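Long-range contacts in GphF Dehydratase 1 (Archangium violaceum, PDB 6MBF), which probably dehydrates polyketide intermediates and shifts their double bonds during gephyronic acid biosynthesis, acting as a polyketide synthase dehydratase domain: residues H9-R14 against Y54-L59; P164-I169 against H199-D204. All blocks are in the same frame, centred on the assembly; numbering follows the deposited sequence.

Starting from the N terminus, contact 1 closes first: the loop 9-14 is met by helix 52-65 after an excursion that includes strand 23-30. The chain then completes the first hotdog half and enters the second through helix 151-158 before contact 2 opens, where the loop 164-169 meets the start of helix 200-214 after strands 169-175 and 178-184. The two closures follow in series, neither nested nor crossed, one in each half of the double-hotdog fold. Their centres lie about 17 Å apart, yet the contacts touch: Leu55 packs on Leu203, and Pro200 at the start of helix 200-214 rests against Glu56 of helix 52-65 and Leu11 of loop 9-14.

Contact 1 of 2, residues H9-R14 against Y54-L59; sequences HPLLGR and YLEMAL
His9 and Glu56 form the polar link between the HPLLG turn, a recurrent sequence of polyketide synthase dehydratases, and the long helix 52-65 of the first hotdog half. NE2 of His9 donates to OE2 of Glu56 over 2.7 Å in an almost straight bond (N-H...O 169°). The oxygen lies in the ring plane and uses its anti lone pair, and the carboxylate is turned only 20° from the imidazole. Glu56 reaches this position with CG anti to its backbone N and a bend at chi2 (63°), which brings CG to the ring edge as well.

The imidazole is held at its other nitrogen too. ND1 of His9 accepts from the backbone N of Leu11 and the backbone N of Leu12, each 3.0 Å away and both tilted from the ring plane. This is consistent with a neutral ring carrying its proton on NE2, and it fixes the ring's rotation while tying the turn to itself. Backbone NH groups of Glu197 and Leu198 also grip the buried carboxylate, one at each oxygen, linking it to the chain just before helix 200-214.

Beside this polar pair the contact is van der Waals packing, some of it against backbone carbonyls. CB of Leu11 sits 3.6 Å from CG of Met57, while CD1 of Leu11 approaches CG of Glu56 at 4.0 Å. Met57 runs extended to its sulfur and then bends at chi3, placing its methyl CE 3.8 Å from the carbonyl O of Leu11. Further along the helix, Leu12 lays CD2 against Met57, 3.8 Å from its carbonyl O.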
ATOM      1  N   HIS A   9      11.397  -8.574  -9.444  1.00 24.85           N
ATOM      2  CA  HIS A   9      10.729  -7.603  -8.587  1.00 23.22           C
ATOM      3  C   HIS A   9      10.835  -8.059  -7.137  1.00 18.18           C
ATOM      4  O   HIS A   9      10.697  -9.256  -6.856  1.00 21.25           O
ATOM      5  CB  HIS A   9       9.253  -7.452  -8.975  1.00 21.41           C
ATOM      6  CG  HIS A   9       8.519  -6.391  -8.207  1.00 16.55           C
ATOM      7  ND1 HIS A   9       7.952  -6.624  -6.970  1.00 15.49           N
ATOM      8  CD2 HIS A   9       8.243  -5.100  -8.510  1.00 17.37           C
ATOM      9  CE1 HIS A   9       7.361  -5.521  -6.545  1.00 16.25           C
ATOM     10  NE2 HIS A   9       7.526  -4.579  -7.457  1.00 17.99           N
ATOM     11  N   PRO A  10      11.077  -7.151  -6.184  1.00 20.09           N
ATOM     12  CA  PRO A  10      11.360  -7.590  -4.803  1.00 19.09           C
ATOM     13  C   PRO A  10      10.190  -8.272  -4.115  1.00 17.75           C
ATOM     14  O   PRO A  10      10.405  -8.953  -3.101  1.00 22.82           O
ATOM     15  CB  PRO A  10      11.729  -6.282  -4.081  1.00 27.43           C
ATOM     16  CG  PRO A  10      12.012  -5.290  -5.159  1.00 26.05           C
ATOM     17  CD  PRO A  10      11.151  -5.688  -6.325  1.00 19.15           C
ATOM     18  N   LEU A  11       8.967  -8.100  -4.611  1.00 16.58           N
ATOM     19  CA  LEU A  11       7.785  -8.735  -4.039  1.00 18.80           C
ATOM     20  C   LEU A  11       7.131  -9.743  -4.974  1.00 16.26           C
ATOM     21  O   LEU A  11       6.709 -10.818  -4.525  1.00 17.76           O
ATOM     22  CB  LEU A  11       6.767  -7.651  -3.656  1.00 14.72           C
ATOM     23  CG  LEU A  11       7.247  -6.665  -2.592  1.00 16.46           C
ATOM     24  CD1 LEU A  11       6.323  -5.460  -2.581  1.00 19.54           C
ATOM     25  CD2 LEU A  11       7.276  -7.344  -1.230  1.00 15.63           C
ATOM     26  N   LEU A  12       7.043  -9.419  -6.270  1.00 15.94           N
ATOM     27  CA  LEU A  12       6.484 -10.337  -7.257  1.00 19.54           C
ATOM     28  C   LEU A  12       7.348 -11.579  -7.429  1.00 23.54           C
ATOM     29  O   LEU A  12       6.835 -12.671  -7.704  1.00 24.78           O
ATOM     30  CB  LEU A  12       6.358  -9.639  -8.611  1.00 27.55           C
ATOM     31  CG  LEU A  12       5.055  -9.002  -9.064  1.00 32.83           C
ATOM     32  CD1 LEU A  12       5.194  -8.663 -10.542  1.00 23.22           C
ATOM     33  CD2 LEU A  12       3.881  -9.926  -8.827  1.00 22.29           C
ATOM     34  N   GLY A  13       8.659 -11.421  -7.321  1.00 22.47           N
ATOM     35  CA  GLY A  13       9.558 -12.517  -7.652  1.00 23.45           C
ATOM     36  C   GLY A  13       9.741 -12.591  -9.151  1.00 27.61           C
ATOM     37  O   GLY A  13       9.941 -11.568  -9.815  1.00 34.53           O
ATOM     38  N   ARG A  14       9.647 -13.798  -9.701  1.00 20.54           N
ATOM     39  CA  ARG A  14       9.867 -14.019 -11.122  1.00 23.36           C
ATOM     40  C   ARG A  14       8.619 -14.613 -11.758  1.00 22.44           C
ATOM     41  O   ARG A  14       7.855 -15.342 -11.111  1.00 19.92           O
ATOM     42  CB  ARG A  14      11.062 -14.954 -11.356  1.00 24.34           C
ATOM     43  CG  ARG A  14      10.955 -16.274 -10.614  1.00 28.93           C
ATOM     44  CD  ARG A  14      12.161 -17.164 -10.874  1.00 48.56           C
ATOM     45  NE  ARG A  14      12.185 -17.624 -12.257  1.00 54.31           N
ATOM     46  CZ  ARG A  14      11.726 -18.805 -12.658  1.00 35.07           C
ATOM     47  NH1 ARG A  14      11.222 -19.663 -11.777  1.00 36.51           N
ATOM     48  NH2 ARG A  14      11.779 -19.130 -13.942  1.00 33.06           N
ATOM     49  N   TYR A  54       0.386  -5.438  -1.429  1.00 13.10           N
ATOM     50  CA  TYR A  54      -0.453  -6.063  -2.449  1.00 18.40           C
ATOM     51  C   TYR A  54      -0.744  -5.095  -3.587  1.00 15.63           C
ATOM     52  O   TYR A  54      -0.803  -5.503  -4.753  1.00 15.10           O
ATOM     53  CB  TYR A  54      -1.759  -6.553  -1.818  1.00 13.48           C
ATOM     54  CG  TYR A  54      -1.527  -7.371  -0.571  1.00 14.59           C
ATOM     55  CD1 TYR A  54      -0.612  -8.416  -0.571  1.00 16.72           C
ATOM     56  CD2 TYR A  54      -2.197  -7.083   0.616  1.00 14.31           C
ATOM     57  CE1 TYR A  54      -0.377  -9.167   0.572  1.00 15.50           C
ATOM     58  CE2 TYR A  54      -1.968  -7.828   1.770  1.00 14.59           C
ATOM     59  CZ  TYR A  54      -1.059  -8.869   1.740  1.00 14.27           C
ATOM     60  OH  TYR A  54      -0.825  -9.612   2.882  1.00 18.11           O
ATOM     61  N   LEU A  55      -0.940  -3.815  -3.273  1.00 12.54           N
ATOM     62  CA  LEU A  55      -1.160  -2.836  -4.334  1.00 15.12           C
ATOM     63  C   LEU A  55       0.062  -2.731  -5.239  1.00 13.08           C
ATOM     64  O   LEU A  55      -0.070  -2.670  -6.470  1.00 14.68           O
ATOM     65  CB  LEU A  55      -1.504  -1.477  -3.724  1.00 14.37           C
ATOM     66  CG  LEU A  55      -2.791  -1.413  -2.894  1.00 16.21           C
ATOM     67  CD1 LEU A  55      -3.018  -0.004  -2.361  1.00 16.70           C
ATOM     68  CD2 LEU A  55      -3.972  -1.858  -3.748  1.00 15.50           C
ATOM     69  N   GLU A  56       1.265  -2.728  -4.649  1.00 13.66           N
ATOM     70  CA  GLU A  56       2.482  -2.676  -5.455  1.00 13.64           C
ATOM     71  C   GLU A  56       2.621  -3.922  -6.325  1.00 14.05           C
ATOM     72  O   GLU A  56       2.951  -3.828  -7.511  1.00 13.88           O
ATOM     73  CB  GLU A  56       3.721  -2.504  -4.565  1.00 16.18           C
ATOM     74  CG  GLU A  56       5.055  -2.808  -5.288  1.00 15.09           C
ATOM     75  CD  GLU A  56       5.364  -1.876  -6.465  1.00 16.60           C
ATOM     76  OE1 GLU A  56       4.685  -0.839  -6.662  1.00 18.22           O
ATOM     77  OE2 GLU A  56       6.314  -2.188  -7.208  1.00 15.45           O
ATOM     78  N   MET A  57       2.383  -5.101  -5.746  1.00 16.67           N
ATOM     79  CA  MET A  57       2.464  -6.326  -6.535  1.00 14.36           C
ATOM     80  C   MET A  57       1.513  -6.275  -7.726  1.00 15.98           C
ATOM     81  O   MET A  57       1.871  -6.685  -8.837  1.00 15.23           O
ATOM     82  CB  MET A  57       2.169  -7.527  -5.649  1.00 15.19           C
ATOM     83  CG  MET A  57       3.272  -7.789  -4.621  1.00 13.75           C
ATOM     84  SD  MET A  57       2.831  -9.063  -3.424  1.00 16.35           S
ATOM     85  CE  MET A  57       2.876 -10.532  -4.453  1.00 19.05           C
ATOM     86  N   ALA A  58       0.307  -5.742  -7.519  1.00 13.55           N
ATOM     87  CA  ALA A  58      -0.667  -5.655  -8.605  1.00 13.64           C
ATOM     88  C   ALA A  58      -0.240  -4.643  -9.665  1.00 15.53           C
ATOM     89  O   ALA A  58      -0.376  -4.908 -10.866  1.00 15.85           O
ATOM     90  CB  ALA A  58      -2.045  -5.307  -8.047  1.00 13.55           C
ATOM     91  N   LEU A  59       0.269  -3.480  -9.247  1.00 14.64           N
ATOM     92  CA  LEU A  59       0.778  -2.515 -10.221  1.00 14.31           C
ATOM     93  C   LEU A  59       1.935  -3.100 -11.013  1.00 18.56           C
ATOM     94  O   LEU A  59       2.027  -2.913 -12.234  1.00 14.98           O
ATOM     95  CB  LEU A  59       1.227  -1.234  -9.514  1.00 12.75           C
ATOM     96  CG  LEU A  59       0.151  -0.382  -8.859  1.00 11.88           C
ATOM     97  CD1 LEU A  59       0.810   0.540  -7.852  1.00 13.38           C
ATOM     98  CD2 LEU A  59      -0.630   0.418  -9.920  1.00 16.18           C
TER

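Contact 2 of 2, residues P164-I169 against H199-D204; sequences PRLRNI and HPALLD
The irregular backbone of 164-169 passes the first turn of helix 200-214, with the CA atoms of Leu166 and Ala201 6.1 Å apart. No direct hydrogen bond joins the segments; the side chains meet through a small apolar patch and one water. Leu166 extends CD2 to 4.1 Å from the methyl CB of Ala201, and the same branch flanks the carboxylate of Asp204, the two side chains crossing at about a right angle.

Next to this patch, the amide of Asn168 is turned with CG beside its own backbone N (chi1 -63°). Asn168 ND2 donates to the carbonyl O of Arg165 at 2.9 Å, folding the loop on itself, and also to the water, 3.2 Å away. That water gives both its protons to the helix: one to Ala201 O at 2.8 Å, the other to Asp204 OD2 at 2.7 Å. All three polar groups are thus linked through one molecule.

Asp204 is held further by Tyr162 OH at OD1 and Gln208 NE2 at OD2, so its carboxylate has little freedom to rotate. His199 caps the helix start, its ND1 accepting from Ala201 N at 3.0 Å. The helix signature HPALLDxxxQ facing the loop that begins at the proline of a Tyr-Gly-Pro sequence is characteristic of the second hotdog half of polyketide synthase dehydratases, whose catalytic aspartate, in relatives, probably occupies the position of Asp204.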
ATOM      1  N   PRO A 164      11.323   2.451  12.245  1.00 18.90           N
ATOM      2  CA  PRO A 164      11.922   3.696  11.734  1.00 17.45           C
ATOM      3  C   PRO A 164      11.999   3.803  10.222  1.00 17.42           C
ATOM      4  O   PRO A 164      12.246   4.909   9.724  1.00 21.65           O
ATOM      5  CB  PRO A 164      13.329   3.693  12.347  1.00 21.05           C
ATOM      6  CG  PRO A 164      13.594   2.266  12.705  1.00 22.89           C
ATOM      7  CD  PRO A 164      12.272   1.661  13.051  1.00 24.46           C
ATOM      8  N   ARG A 165      11.829   2.713   9.474  1.00 17.44           N
ATOM      9  CA  ARG A 165      11.777   2.828   8.022  1.00 16.91           C
ATOM     10  C   ARG A 165      10.442   3.356   7.524  1.00 16.37           C
ATOM     11  O   ARG A 165      10.337   3.702   6.339  1.00 15.94           O
ATOM     12  CB  ARG A 165      12.038   1.474   7.365  1.00 18.14           C
ATOM     13  CG  ARG A 165      13.373   0.840   7.727  1.00 18.45           C
ATOM     14  CD  ARG A 165      13.457  -0.548   7.133  1.00 27.25           C
ATOM     15  NE  ARG A 165      14.725  -1.190   7.447  1.00 24.23           N
ATOM     16  CZ  ARG A 165      15.788  -1.164   6.653  1.00 32.79           C
ATOM     17  NH1 ARG A 165      15.730  -0.531   5.491  1.00 30.87           N
ATOM     18  NH2 ARG A 165      16.906  -1.780   7.019  1.00 31.99           N
ATOM     19  N   LEU A 166       9.436   3.426   8.396  1.00 16.18           N
ATOM     20  CA  LEU A 166       8.075   3.766   7.996  1.00 18.24           C
ATOM     21  C   LEU A 166       7.580   5.015   8.726  1.00 14.95           C
ATOM     22  O   LEU A 166       6.460   5.047   9.251  1.00 15.36           O
ATOM     23  CB  LEU A 166       7.159   2.562   8.244  1.00 16.84           C
ATOM     24  CG  LEU A 166       7.576   1.312   7.457  1.00 16.87           C
ATOM     25  CD1 LEU A 166       6.795   0.090   7.887  1.00 18.31           C
ATOM     26  CD2 LEU A 166       7.414   1.556   5.951  1.00 16.83           C
ATOM     27  N   ARG A 167       8.423   6.055   8.761  1.00 15.15           N
ATOM     28  CA  ARG A 167       8.075   7.351   9.345  1.00 12.34           C
ATOM     29  C   ARG A 167       8.474   8.430   8.341  1.00 14.18           C
ATOM     30  O   ARG A 167       9.363   9.247   8.596  1.00 18.56           O
ATOM     31  CB  ARG A 167       8.768   7.543  10.703  1.00 15.56           C
ATOM     32  CG  ARG A 167       8.391   6.457  11.714  1.00 14.07           C
ATOM     33  CD  ARG A 167       9.231   6.530  12.978  1.00 15.08           C
ATOM     34  NE  ARG A 167       8.921   5.386  13.825  1.00 17.37           N
ATOM     35  CZ  ARG A 167       9.772   4.804  14.668  1.00 21.24           C
ATOM     36  NH1 ARG A 167      11.010   5.275  14.814  1.00 16.16           N
ATOM     37  NH2 ARG A 167       9.373   3.747  15.370  1.00 18.43           N
ATOM     38  N   ASN A 168       7.801   8.436   7.190  1.00 15.04           N
ATOM     39  CA  ASN A 168       8.266   9.179   6.027  1.00 18.54           C
ATOM     40  C   ASN A 168       7.444  10.425   5.721  1.00 15.31           C
ATOM     41  O   ASN A 168       7.667  11.058   4.678  1.00 16.23           O
ATOM     42  CB  ASN A 168       8.305   8.245   4.819  1.00 15.36           C
ATOM     43  CG  ASN A 168       9.291   7.102   5.024  1.00 18.68           C
ATOM     44  OD1 ASN A 168      10.497   7.334   5.114  1.00 19.84           O
ATOM     45  ND2 ASN A 168       8.784   5.872   5.116  1.00 16.05           N
ATOM     46  N   ILE A 169       6.527  10.805   6.606  1.00 16.40           N
ATOM     47  CA  ILE A 169       5.808  12.075   6.485  1.00 15.37           C
ATOM     48  C   ILE A 169       6.695  13.177   7.045  1.00 14.09           C
ATOM     49  O   ILE A 169       7.107  13.122   8.210  1.00 18.09           O
ATOM     50  CB  ILE A 169       4.461  12.042   7.224  1.00 15.09           C
ATOM     51  CG1 ILE A 169       3.690  10.755   6.928  1.00 17.40           C
ATOM     52  CG2 ILE A 169       3.585  13.262   6.816  1.00 13.63           C
ATOM     53  CD1 ILE A 169       2.466  10.590   7.814  1.00 20.26           C
ATOM     54  N   HIS A 199       6.946   2.803  -4.407  1.00 15.76           N
ATOM     55  CA  HIS A 199       7.518   2.183  -3.223  1.00 16.09           C
ATOM     56  C   HIS A 199       6.449   2.002  -2.142  1.00 14.61           C
ATOM     57  O   HIS A 199       5.756   2.968  -1.792  1.00 13.80           O
ATOM     58  CB  HIS A 199       8.680   3.017  -2.678  1.00 15.68           C
ATOM     59  CG  HIS A 199       9.615   2.229  -1.819  1.00 20.10           C
ATOM     60  ND1 HIS A 199       9.192   1.542  -0.702  1.00 19.25           N
ATOM     61  CD2 HIS A 199      10.945   1.997  -1.925  1.00 19.69           C
ATOM     62  CE1 HIS A 199      10.221   0.917  -0.157  1.00 19.62           C
ATOM     63  NE2 HIS A 199      11.295   1.173  -0.884  1.00 20.49           N
ATOM     64  N   PRO A 200       6.260   0.786  -1.627  1.00 13.70           N
ATOM     65  CA  PRO A 200       5.297   0.597  -0.526  1.00 15.80           C
ATOM     66  C   PRO A 200       5.495   1.562   0.625  1.00 12.94           C
ATOM     67  O   PRO A 200       4.505   2.000   1.223  1.00 15.69           O
ATOM     68  CB  PRO A 200       5.547  -0.856  -0.102  1.00 14.90           C
ATOM     69  CG  PRO A 200       6.002  -1.527  -1.377  1.00 20.88           C
ATOM     70  CD  PRO A 200       6.817  -0.493  -2.105  1.00 15.43           C
ATOM     71  N   ALA A 201       6.744   1.916   0.944  1.00 15.21           N
ATOM     72  CA  ALA A 201       6.986   2.847   2.044  1.00 17.16           C
ATOM     73  C   ALA A 201       6.382   4.211   1.751  1.00 15.91           C
ATOM     74  O   ALA A 201       5.882   4.887   2.660  1.00 16.82           O
ATOM     75  CB  ALA A 201       8.485   2.983   2.310  1.00 13.52           C
ATOM     76  N   LEU A 202       6.443   4.647   0.490  1.00 14.39           N
ATOM     77  CA  LEU A 202       5.884   5.947   0.139  1.00 13.39           C
ATOM     78  C   LEU A 202       4.358   5.930   0.203  1.00 14.32           C
ATOM     79  O   LEU A 202       3.740   6.826   0.787  1.00 13.97           O
ATOM     80  CB  LEU A 202       6.383   6.369  -1.245  1.00 13.19           C
ATOM     81  CG  LEU A 202       6.065   7.808  -1.677  1.00 16.91           C
ATOM     82  CD1 LEU A 202       7.142   8.320  -2.603  1.00 21.75           C
ATOM     83  CD2 LEU A 202       4.722   7.874  -2.379  1.00 27.24           C
ATOM     84  N   LEU A 203       3.721   4.916  -0.386  1.00 13.49           N
ATOM     85  CA  LEU A 203       2.263   4.877  -0.328  1.00 14.74           C
ATOM     86  C   LEU A 203       1.768   4.664   1.099  1.00 14.16           C
ATOM     87  O   LEU A 203       0.786   5.289   1.509  1.00 13.25           O
ATOM     88  CB  LEU A 203       1.719   3.803  -1.270  1.00 15.16           C
ATOM     89  CG  LEU A 203       0.195   3.807  -1.390  1.00 13.37           C
ATOM     90  CD1 LEU A 203      -0.319   5.153  -1.911  1.00 13.62           C
ATOM     91  CD2 LEU A 203      -0.276   2.645  -2.281  1.00 14.65           C
ATOM     92  N   ASP A 204       2.456   3.825   1.885  1.00 12.84           N
ATOM     93  CA  ASP A 204       2.102   3.692   3.299  1.00 14.48           C
ATOM     94  C   ASP A 204       2.177   5.029   4.024  1.00 15.37           C
ATOM     95  O   ASP A 204       1.320   5.329   4.863  1.00 12.77           O
ATOM     96  CB  ASP A 204       3.007   2.676   3.994  1.00 14.70           C
ATOM     97  CG  ASP A 204       2.808   2.670   5.499  1.00 16.77           C
ATOM     98  OD1 ASP A 204       1.787   2.120   5.964  1.00 15.14           O
ATOM     99  OD2 ASP A 204       3.672   3.230   6.207  1.00 15.91           O
TER
HETATM  100  O   HOH W   1       5.845   4.708   5.437  1.00 14.90           O